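Local coordinates for protein Arf-GAP (Mus musculus, PDB 5C79) that probably stimulates GTP hydrolysis by the small GTPase Arf1, and binds the membrane lipid phosphatidylinositol 4,5-bisphosphate through its PH domain, at residues 39-44 with 118-123; 95-100 with 109-114. One frame throughout, in Å; residues are numbered along the deposited sequence.

Overall arrangement
Both contacts lie within one PH domain, with centres about 11 Å apart. Along the chain, segment 39-44 comes first, then 95-100, 109-114 and finally 118-123, so contact 2 falls wholly between the two halves of contact 1. Contact 2 is a hairpin pairing of strands 98-103 and 106-111. Contact 1 sets the C-terminal helix 115-135 against strand 41-48, the sheet neighbour of strand 106-111. The two contacts touch where Tyr118 packs on Ala112 and on the backbone of residues 96-98. This is the PH fold, a bent antiparallel sheet with a C-terminal helix packed against one end. Each contact contributes one residue, Phe44 or Glu113, to a lipid pocket.

Contact 1: 39-44 with 118-123; sequences SEKKGF and YIAWIS
Lys41 lays its side chain across one face of the Trp121 indole, the two crossing at about a right angle. CB leaves strand 41-44 toward the helix. CG stands anti to the backbone N (chi1 -175°), and the chain runs out straight from there over the ring. CD reaches the ring fusion, 3.7 Å from Trp121 CD2. CE then sits over the five-membered ring, 3.4 Å from its centroid and 15° off the normal, a close CH-pi contact. The chain bends at its last torsion (chi4 72°). This leaves NZ 4.7 Å from the same centroid, in a cation-pi contact. NZ also lies 3.9 Å from Ala120 CB and forms a salt bridge with Asp117, one turn earlier on the helix. The ammonium is thus held by both charge and ring. At the indole edge, Gly43 CA approaches Trp121 CZ2 at 4.0 Å. Trp121 NE1 gives its hydrogen to a water at 3.2 Å, which also takes a weak bond from Phe44 N. A tryptophan on the C-terminal helix is a hallmark of PH domains, and Trp121 fits it. From helix 115-135 its indole reaches the sheet, also packing on Cys61 and Val63 of strand 56-64, which bonds through its backbone to Lys41 and Gly43.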
loop_
_atom_site.group_PDB
_atom_site.type_symbol
_atom_site.label_atom_id
_atom_site.label_comp_id
_atom_site.label_asym_id
_atom_site.label_seq_id
_atom_site.Cartn_x
_atom_site.Cartn_y
_atom_site.Cartn_z
ATOM N N SER A 39 -10.627 -6.435 -4.296
ATOM C CA SER A 39 -9.198 -6.756 -4.319
ATOM C C SER A 39 -8.369 -5.860 -5.247
ATOM O O SER A 39 -7.166 -6.089 -5.392
ATOM C CB SER A 39 -9.012 -8.221 -4.735
ATOM O OG SER A 39 -9.587 -8.457 -6.010
ATOM N N GLU A 40 -9.018 -4.859 -5.856
ATOM C CA GLU A 40 -8.385 -3.851 -6.687
ATOM C C GLU A 40 -8.741 -2.462 -6.191
ATOM O O GLU A 40 -9.841 -2.242 -5.665
ATOM C CB GLU A 40 -8.858 -3.981 -8.140
ATOM C CG GLU A 40 -8.535 -5.298 -8.784
ATOM C CD GLU A 40 -9.051 -5.434 -10.216
ATOM O OE1 GLU A 40 -9.708 -4.524 -10.739
ATOM O OE2 GLU A 40 -8.806 -6.493 -10.821
ATOM N N LYS A 41 -7.802 -1.528 -6.335
ATOM C CA LYS A 41 -8.015 -0.139 -5.977
ATOM C C LYS A 41 -7.010 0.739 -6.734
ATOM O O LYS A 41 -5.834 0.380 -6.855
ATOM C CB LYS A 41 -7.832 0.066 -4.474
ATOM C CG LYS A 41 -8.133 1.460 -3.942
ATOM C CD LYS A 41 -8.051 1.482 -2.438
ATOM C CE LYS A 41 -8.226 2.859 -1.856
ATOM N NZ LYS A 41 -9.644 3.320 -1.969
ATOM N N LYS A 42 -7.483 1.906 -7.186
ATOM C CA LYS A 42 -6.640 2.945 -7.784
ATOM C C LYS A 42 -6.759 4.146 -6.887
ATOM O O LYS A 42 -7.872 4.573 -6.555
ATOM C CB LYS A 42 -7.147 3.313 -9.179
ATOM C CG LYS A 42 -7.103 2.155 -10.168
ATOM C CD LYS A 42 -7.609 2.580 -11.537
ATOM C CE LYS A 42 -7.699 1.398 -12.485
ATOM N NZ LYS A 42 -8.217 1.846 -13.806
ATOM N N GLY A 43 -5.636 4.717 -6.500
ATOM C CA GLY A 43 -5.697 5.912 -5.693
ATOM C C GLY A 43 -4.341 6.530 -5.436
ATOM O O GLY A 43 -3.433 6.456 -6.264
ATOM N N PHE A 44 -4.239 7.124 -4.270
ATOM C CA PHE A 44 -3.013 7.755 -3.796
ATOM C C PHE A 44 -2.748 7.337 -2.365
ATOM O O PHE A 44 -3.654 7.063 -1.586
ATOM C CB PHE A 44 -3.166 9.265 -3.876
ATOM C CG PHE A 44 -3.344 9.777 -5.274
ATOM C CD1 PHE A 44 -4.615 9.901 -5.840
ATOM C CD2 PHE A 44 -2.254 10.119 -6.019
ATOM C CE1 PHE A 44 -4.763 10.368 -7.145
ATOM C CE2 PHE A 44 -2.390 10.588 -7.316
ATOM C CZ PHE A 44 -3.650 10.698 -7.875
ATOM N N TYR A 118 -7.906 4.546 4.933
ATOM C CA TYR A 118 -7.008 3.590 5.616
ATOM C C TYR A 118 -7.634 2.193 5.653
ATOM O O TYR A 118 -6.998 1.228 5.267
ATOM C CB TYR A 118 -6.658 4.089 7.033
ATOM C CG TYR A 118 -6.163 3.133 8.100
ATOM C CD1 TYR A 118 -7.063 2.480 8.949
ATOM C CD2 TYR A 118 -4.787 2.909 8.309
ATOM C CE1 TYR A 118 -6.609 1.631 9.948
ATOM C CE2 TYR A 118 -4.341 2.082 9.321
ATOM C CZ TYR A 118 -5.251 1.437 10.125
ATOM O OH TYR A 118 -4.829 0.615 11.132
ATOM N N ILE A 119 -8.892 2.111 6.076
ATOM C CA ILE A 119 -9.612 0.820 6.130
ATOM C C ILE A 119 -9.707 0.229 4.720
ATOM O O ILE A 119 -9.462 -0.957 4.538
ATOM C CB ILE A 119 -11.011 0.920 6.769
ATOM C CG1 ILE A 119 -10.886 1.143 8.286
ATOM C CG2 ILE A 119 -11.827 -0.356 6.567
ATOM C CD1 ILE A 119 -10.184 0.054 9.073
ATOM N N ALA A 120 -10.027 1.065 3.747
ATOM C CA ALA A 120 -10.125 0.651 2.350
ATOM C C ALA A 120 -8.824 0.100 1.809
ATOM O O ALA A 120 -8.791 -1.039 1.283
ATOM C CB ALA A 120 -10.612 1.775 1.482
ATOM N N TRP A 121 -7.748 0.889 1.943
ATOM C CA TRP A 121 -6.409 0.399 1.488
ATOM C C TRP A 121 -6.003 -0.911 2.143
ATOM O O TRP A 121 -5.593 -1.877 1.489
ATOM C CB TRP A 121 -5.322 1.448 1.714
ATOM C CG TRP A 121 -5.250 2.403 0.616
ATOM C CD1 TRP A 121 -5.635 3.729 0.629
ATOM C CD2 TRP A 121 -4.795 2.120 -0.706
ATOM N NE1 TRP A 121 -5.455 4.265 -0.647
ATOM C CE2 TRP A 121 -4.904 3.305 -1.464
ATOM C CE3 TRP A 121 -4.273 0.975 -1.321
ATOM C CZ2 TRP A 121 -4.538 3.356 -2.835
ATOM C CZ3 TRP A 121 -3.902 1.038 -2.666
ATOM C CH2 TRP A 121 -4.021 2.220 -3.398
ATOM N N ILE A 122 -6.099 -0.971 3.459
ATOM C CA ILE A 122 -5.654 -2.173 4.171
ATOM C C ILE A 122 -6.533 -3.389 3.808
ATOM O O ILE A 122 -6.038 -4.495 3.612
ATOM C CB ILE A 122 -5.590 -1.941 5.664
ATOM C CG1 ILE A 122 -4.433 -0.978 5.960
ATOM C CG2 ILE A 122 -5.318 -3.241 6.400
ATOM C CD1 ILE A 122 -4.402 -0.499 7.390
ATOM N N SER A 123 -7.824 -3.159 3.685
ATOM C CA SER A 123 -8.763 -4.240 3.281
ATOM C C SER A 123 -8.459 -4.766 1.873
ATOM O O SER A 123 -8.428 -5.985 1.661
ATOM C CB SER A 123 -10.212 -3.745 3.357
ATOM O OG SER A 123 -10.560 -3.471 4.717
HETATM O O HOH W 1 -6.951 6.547 -2.389
#

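Contact 2: 95-100 with 109-114; sequences DKKSFD and HFQAED
The hairpin of strands 98-103 and 106-111 brings these segments together in antiparallel register. Phe99 and Phe110 form a hydrogen-bonded pair, with Phe110 N to Phe99 O at 2.8 Å. Ser98 with Gln111 and Asp100 with His109 are the flanking non-hydrogen-bonded pairs. Past the strand ends, Ala112 N still bonds to Lys97 O. The two phenylalanines share one face of the sheet. Phe110 CB lies over the Phe99 ring, 3.9 Å from its centroid, while the ring planes are inclined at 42°. Phe99 also packs on Ile122 and Leu125 of helix 115-135. On the other face, Gln111 extends its chain so that NE2 donates in its amide plane to Ser98 OG at 3.0 Å. That hydroxyl in turn donates a hydrogen bond to Asp95 OD2, on its syn lone pair. Asp95 OD1 accepts from Lys97 N, an Asx turn, and from Ser98 N, which extends it to an Asx motif; both come from the same face of the carboxylate. Lys97 CD lies 3.4 Å from Asp114 CA. Beyond it the chain bends at chi3 (-64°), turning NZ toward a water shared with Gln111 OE1 and Ala112 O. At the far end, His109 ND1 donates in its ring plane to Asp100 OD1 at 2.8 Å, from above the carboxylate plane. This nearly straight bond (168°) restrains the imidazole rotation, and the carboxylate would probably favour a protonated histidine.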
loop_
_atom_site.group_PDB
_atom_site.type_symbol
_atom_site.label_atom_id
_atom_site.label_comp_id
_atom_site.label_asym_id
_atom_site.label_seq_id
_atom_site.Cartn_x
_atom_site.Cartn_y
_atom_site.Cartn_z
ATOM N N ASP A 95 -3.041 5.668 15.168
ATOM C CA ASP A 95 -3.620 6.833 14.489
ATOM C C ASP A 95 -4.706 6.502 13.485
ATOM O O ASP A 95 -5.391 7.402 13.003
ATOM C CB ASP A 95 -2.516 7.731 13.895
ATOM C CG ASP A 95 -1.802 7.124 12.689
ATOM O OD1 ASP A 95 -1.999 5.927 12.345
ATOM O OD2 ASP A 95 -1.034 7.898 12.081
ATOM N N LYS A 96 -4.872 5.211 13.190
ATOM C CA LYS A 96 -5.887 4.721 12.238
ATOM C C LYS A 96 -5.839 5.463 10.898
ATOM O O LYS A 96 -6.874 5.720 10.279
ATOM C CB LYS A 96 -7.290 4.778 12.849
ATOM C CG LYS A 96 -7.498 3.901 14.093
ATOM C CD LYS A 96 -8.842 4.192 14.752
ATOM C CE LYS A 96 -8.862 3.794 16.227
ATOM N NZ LYS A 96 -9.315 2.381 16.409
ATOM N N LYS A 97 -4.629 5.876 10.505
ATOM C CA LYS A 97 -4.352 6.354 9.128
ATOM C C LYS A 97 -3.045 5.867 8.515
ATOM O O LYS A 97 -2.939 5.835 7.272
ATOM C CB LYS A 97 -4.362 7.870 8.992
ATOM C CG LYS A 97 -5.676 8.548 9.250
ATOM C CD LYS A 97 -5.689 9.948 8.658
ATOM C CE LYS A 97 -4.679 10.882 9.310
ATOM N NZ LYS A 97 -4.765 12.235 8.669
ATOM N N SER A 98 -2.047 5.590 9.347
ATOM C CA SER A 98 -0.735 5.171 8.893
ATOM C C SER A 98 -0.653 3.656 8.893
ATOM O O SER A 98 -1.181 3.001 9.786
ATOM C CB SER A 98 0.393 5.705 9.760
ATOM O OG SER A 98 0.342 7.134 9.812
ATOM N N PHE A 99 0.070 3.112 7.925
ATOM C CA PHE A 99 0.445 1.702 7.983
ATOM C C PHE A 99 1.764 1.486 7.282
ATOM O O PHE A 99 2.104 2.203 6.365
ATOM C CB PHE A 99 -0.628 0.798 7.353
ATOM C CG PHE A 99 -0.900 1.061 5.903
ATOM C CD1 PHE A 99 -1.730 2.089 5.505
ATOM C CD2 PHE A 99 -0.354 0.219 4.916
ATOM C CE1 PHE A 99 -1.999 2.295 4.136
ATOM C CE2 PHE A 99 -0.630 0.414 3.582
ATOM C CZ PHE A 99 -1.440 1.451 3.190
ATOM N N ASP A 100 2.476 0.447 7.708
ATOM C CA ASP A 100 3.653 0.001 7.010
ATOM C C ASP A 100 3.335 -1.156 6.078
ATOM O O ASP A 100 2.475 -2.001 6.371
ATOM C CB ASP A 100 4.704 -0.444 8.025
ATOM C CG ASP A 100 5.350 0.695 8.756
ATOM O OD1 ASP A 100 5.058 1.873 8.467
ATOM O OD2 ASP A 100 6.157 0.384 9.672
ATOM N N HIS A 109 6.601 3.155 4.490
ATOM C CA HIS A 109 5.759 3.800 5.508
ATOM C C HIS A 109 4.726 4.592 4.748
ATOM O O HIS A 109 5.084 5.559 4.066
ATOM C CB HIS A 109 6.530 4.735 6.430
ATOM C CG HIS A 109 7.694 4.070 7.061
ATOM N ND1 HIS A 109 7.546 3.032 7.954
ATOM C CD2 HIS A 109 9.024 4.218 6.868
ATOM C CE1 HIS A 109 8.736 2.603 8.330
ATOM N NE2 HIS A 109 9.652 3.303 7.684
ATOM N N PHE A 110 3.464 4.188 4.867
ATOM C CA PHE A 110 2.373 4.838 4.141
ATOM C C PHE A 110 1.433 5.543 5.096
ATOM O O PHE A 110 1.351 5.197 6.274
ATOM C CB PHE A 110 1.545 3.825 3.347
ATOM C CG PHE A 110 2.250 3.224 2.154
ATOM C CD1 PHE A 110 2.693 4.018 1.098
ATOM C CD2 PHE A 110 2.460 1.849 2.072
ATOM C CE1 PHE A 110 3.292 3.457 -0.007
ATOM C CE2 PHE A 110 3.066 1.278 0.973
ATOM C CZ PHE A 110 3.502 2.078 -0.078
ATOM N N GLN A 111 0.729 6.527 4.574
ATOM C CA GLN A 111 -0.404 7.145 5.283
ATOM C C GLN A 111 -1.541 7.369 4.318
ATOM O O GLN A 111 -1.353 7.921 3.219
ATOM C CB GLN A 111 0.026 8.404 6.024
ATOM C CG GLN A 111 -1.052 8.994 6.903
ATOM C CD GLN A 111 -0.589 10.188 7.693
ATOM O OE1 GLN A 111 -0.941 11.333 7.394
ATOM N NE2 GLN A 111 0.179 9.922 8.746
ATOM N N ALA A 112 -2.738 6.935 4.719
ATOM C CA ALA A 112 -3.943 7.202 3.939
ATOM C C ALA A 112 -4.487 8.603 4.259
ATOM O O ALA A 112 -4.100 9.235 5.226
ATOM C CB ALA A 112 -5.009 6.160 4.249
ATOM N N GLU A 113 -5.454 9.021 3.461
ATOM C CA GLU A 113 -6.138 10.333 3.675
ATOM C C GLU A 113 -6.895 10.497 4.985
ATOM O O GLU A 113 -6.828 11.553 5.627
ATOM C CB GLU A 113 -7.104 10.579 2.526
ATOM C CG GLU A 113 -7.627 12.009 2.384
ATOM C CD GLU A 113 -8.645 12.127 1.258
ATOM O OE1 GLU A 113 -8.657 11.245 0.340
ATOM O OE2 GLU A 113 -9.433 13.105 1.293
ATOM N N ASP A 114 -7.661 9.482 5.333
ATOM C CA ASP A 114 -8.352 9.419 6.604
ATOM C C ASP A 114 -8.568 7.958 7.022
ATOM O O ASP A 114 -8.097 7.068 6.327
ATOM C CB ASP A 114 -9.675 10.188 6.511
ATOM C CG ASP A 114 -10.568 9.694 5.408
ATOM O OD1 ASP A 114 -10.454 8.541 4.939
ATOM O OD2 ASP A 114 -11.422 10.490 5.000
HETATM O O HOH W 2 -3.256 11.703 6.093
HETATM O O HOH W 3 3.448 4.360 8.265
#